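Local coordinates for fucolectin-related protein (PDB 2WMF) that probably cleaves glycosidic bonds in host blood-group carbohydrate antigens, as a family 98 glycoside hydrolase of Streptococcus pneumoniae, at residues G56-A62 / F299-D303. Sequence-based numbering, arbitrary orientation.
Sequences GNTLKGA and FMTND
The ring of F299 turns its edge to A62, whose backbone O lies in the ring plane, while the CB of the next residue, M300, sits over one ring face near the rim. The contact lies at the seam of a (beta/alpha)8 barrel, where its first and eighth strands are neighbours: residues 56-62 lead into the short helix 59-64 after the first barrel strand, and residues 299-303 follow the eighth, their strand 300-301 forming a hairpin with 304-305. The carboxamide of N57 is the second flat group. Its ND2 donates to M300 O at 3.0 Å, with that oxygen exactly in the amide plane, although the donor stands well above the carbonyl plane of M300. At the other end of the amide, N57 OD1 receives D303 N at 3.0 Å along a nearly straight bond (167°), so both ends of this buried group are fixed by the hairpin backbone. M300 bends at chi3 (66°), bringing CE to 3.6 Å from N57 CG and 3.5 Å from A62 CA. From the hairpin turn, N302 ND2 hydrogen-bonds N513 OD1 and S516 OG of helix 506-517. The carboxylate of D303 faces the helix start with both oxygens, each met on its syn side: OD1 accepts from T58 N at 2.8 Å, OD2 from T58 OG1 at 2.6 Å. T58 is the N-cap, and the same OG1 accepts from G61 N at 3.0 Å.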
loop_
_atom_site.group_PDB
_atom_site.type_symbol
_atom_site.label_atom_id
_atom_site.label_comp_id
_atom_site.label_asym_id
_atom_site.label_seq_id
_atom_site.Cartn_x
_atom_site.Cartn_y
_atom_site.Cartn_z
ATOM N N GLY A 56 18.381 15.849 1.882
ATOM C CA GLY A 56 18.190 17.284 2.010
ATOM C C GLY A 56 16.950 17.715 2.774
ATOM O O GLY A 56 16.551 18.868 2.709
ATOM N N ASN A 57 16.341 16.781 3.497
ATOM C CA ASN A 57 15.088 17.053 4.158
ATOM C C ASN A 57 15.281 17.506 5.604
ATOM O O ASN A 57 16.339 17.314 6.219
ATOM C CB ASN A 57 14.219 15.777 4.077
ATOM C CG ASN A 57 13.763 15.457 2.652
ATOM O OD1 ASN A 57 13.649 16.359 1.827
ATOM N ND2 ASN A 57 13.440 14.185 2.379
ATOM N N THR A 58 14.218 18.107 6.135
ATOM C CA THR A 58 14.126 18.451 7.566
ATOM C C THR A 58 12.821 17.905 8.169
ATOM O O THR A 58 11.873 17.673 7.451
ATOM C CB THR A 58 14.172 19.995 7.794
ATOM O OG1 THR A 58 13.023 20.668 7.213
ATOM C CG2 THR A 58 15.458 20.553 7.236
ATOM N N LEU A 59 12.767 17.761 9.498
ATOM C CA LEU A 59 11.530 17.360 10.167
ATOM C C LEU A 59 10.424 18.388 9.956
ATOM O O LEU A 59 9.268 18.026 9.639
ATOM C CB LEU A 59 11.796 17.103 11.653
ATOM C CG LEU A 59 10.645 16.528 12.459
ATOM C CD1 LEU A 59 10.171 15.203 11.890
ATOM C CD2 LEU A 59 11.123 16.352 13.911
ATOM N N LYS A 60 10.745 19.687 10.154
ATOM C CA LYS A 60 9.772 20.740 9.941
ATOM C C LYS A 60 9.215 20.680 8.502
ATOM O O LYS A 60 8.011 20.770 8.279
ATOM C CB LYS A 60 10.413 22.110 10.241
ATOM C CG LYS A 60 9.492 23.270 10.062
ATOM C CD LYS A 60 10.100 24.514 10.767
ATOM C CE LYS A 60 9.179 25.685 10.668
ATOM N NZ LYS A 60 9.147 26.228 9.281
ATOM N N GLY A 61 10.094 20.476 7.526
ATOM C CA GLY A 61 9.666 20.396 6.132
ATOM C C GLY A 61 8.790 19.186 5.831
ATOM O O GLY A 61 7.860 19.276 5.016
ATOM N N ALA A 62 9.100 18.078 6.476
ATOM C CA ALA A 62 8.311 16.848 6.313
ATOM C C ALA A 62 6.872 17.097 6.765
ATOM O O ALA A 62 5.918 16.685 6.106
ATOM C CB ALA A 62 8.917 15.699 7.107
ATOM N N PHE A 299 8.218 10.600 -1.582
ATOM C CA PHE A 299 7.919 11.617 -0.571
ATOM C C PHE A 299 8.464 12.991 -0.887
ATOM O O PHE A 299 7.711 13.866 -1.286
ATOM C CB PHE A 299 8.348 11.129 0.832
ATOM C CG PHE A 299 8.004 12.080 1.959
ATOM C CD1 PHE A 299 6.793 12.822 1.961
ATOM C CD2 PHE A 299 8.875 12.212 3.034
ATOM C CE1 PHE A 299 6.492 13.684 3.006
ATOM C CE2 PHE A 299 8.586 13.072 4.078
ATOM C CZ PHE A 299 7.385 13.806 4.063
ATOM N N MET A 300 9.789 13.173 -0.788
ATOM C CA MET A 300 10.343 14.549 -0.749
ATOM C C MET A 300 11.874 14.476 -0.915
ATOM O O MET A 300 12.513 13.577 -0.404
ATOM C CB MET A 300 9.979 15.187 0.610
ATOM C CG MET A 300 10.075 16.627 0.748
ATOM S SD MET A 300 9.347 17.195 2.342
ATOM C CE MET A 300 10.443 16.490 3.546
ATOM N N THR A 301 12.434 15.464 -1.613
ATOM C CA THR A 301 13.859 15.749 -1.552
ATOM C C THR A 301 13.997 17.266 -1.410
ATOM O O THR A 301 13.205 18.064 -1.975
ATOM C CB THR A 301 14.670 15.237 -2.784
ATOM O OG1 THR A 301 14.283 15.968 -3.948
ATOM C CG2 THR A 301 14.486 13.641 -2.967
ATOM N N ASN A 302 14.998 17.656 -0.647
ATOM C CA ASN A 302 15.286 19.085 -0.378
ATOM C C ASN A 302 14.032 19.846 0.101
ATOM O O ASN A 302 13.814 21.034 -0.219
ATOM C CB ASN A 302 15.899 19.733 -1.622
ATOM C CG ASN A 302 17.246 19.157 -1.950
ATOM O OD1 ASN A 302 17.991 18.741 -1.049
ATOM N ND2 ASN A 302 17.557 19.075 -3.244
ATOM N N ASP A 303 13.227 19.141 0.912
ATOM C CA ASP A 303 11.953 19.638 1.434
ATOM C C ASP A 303 10.916 20.043 0.377
ATOM O O ASP A 303 9.939 20.728 0.665
ATOM C CB ASP A 303 12.216 20.794 2.429
ATOM C CG ASP A 303 12.631 20.311 3.820
ATOM O OD1 ASP A 303 12.481 19.115 4.133
ATOM O OD2 ASP A 303 13.092 21.150 4.634
HETATM O O HOH W 1 15.925 21.406 3.763
HETATM O O HOH W 2 8.056 20.800 2.737
#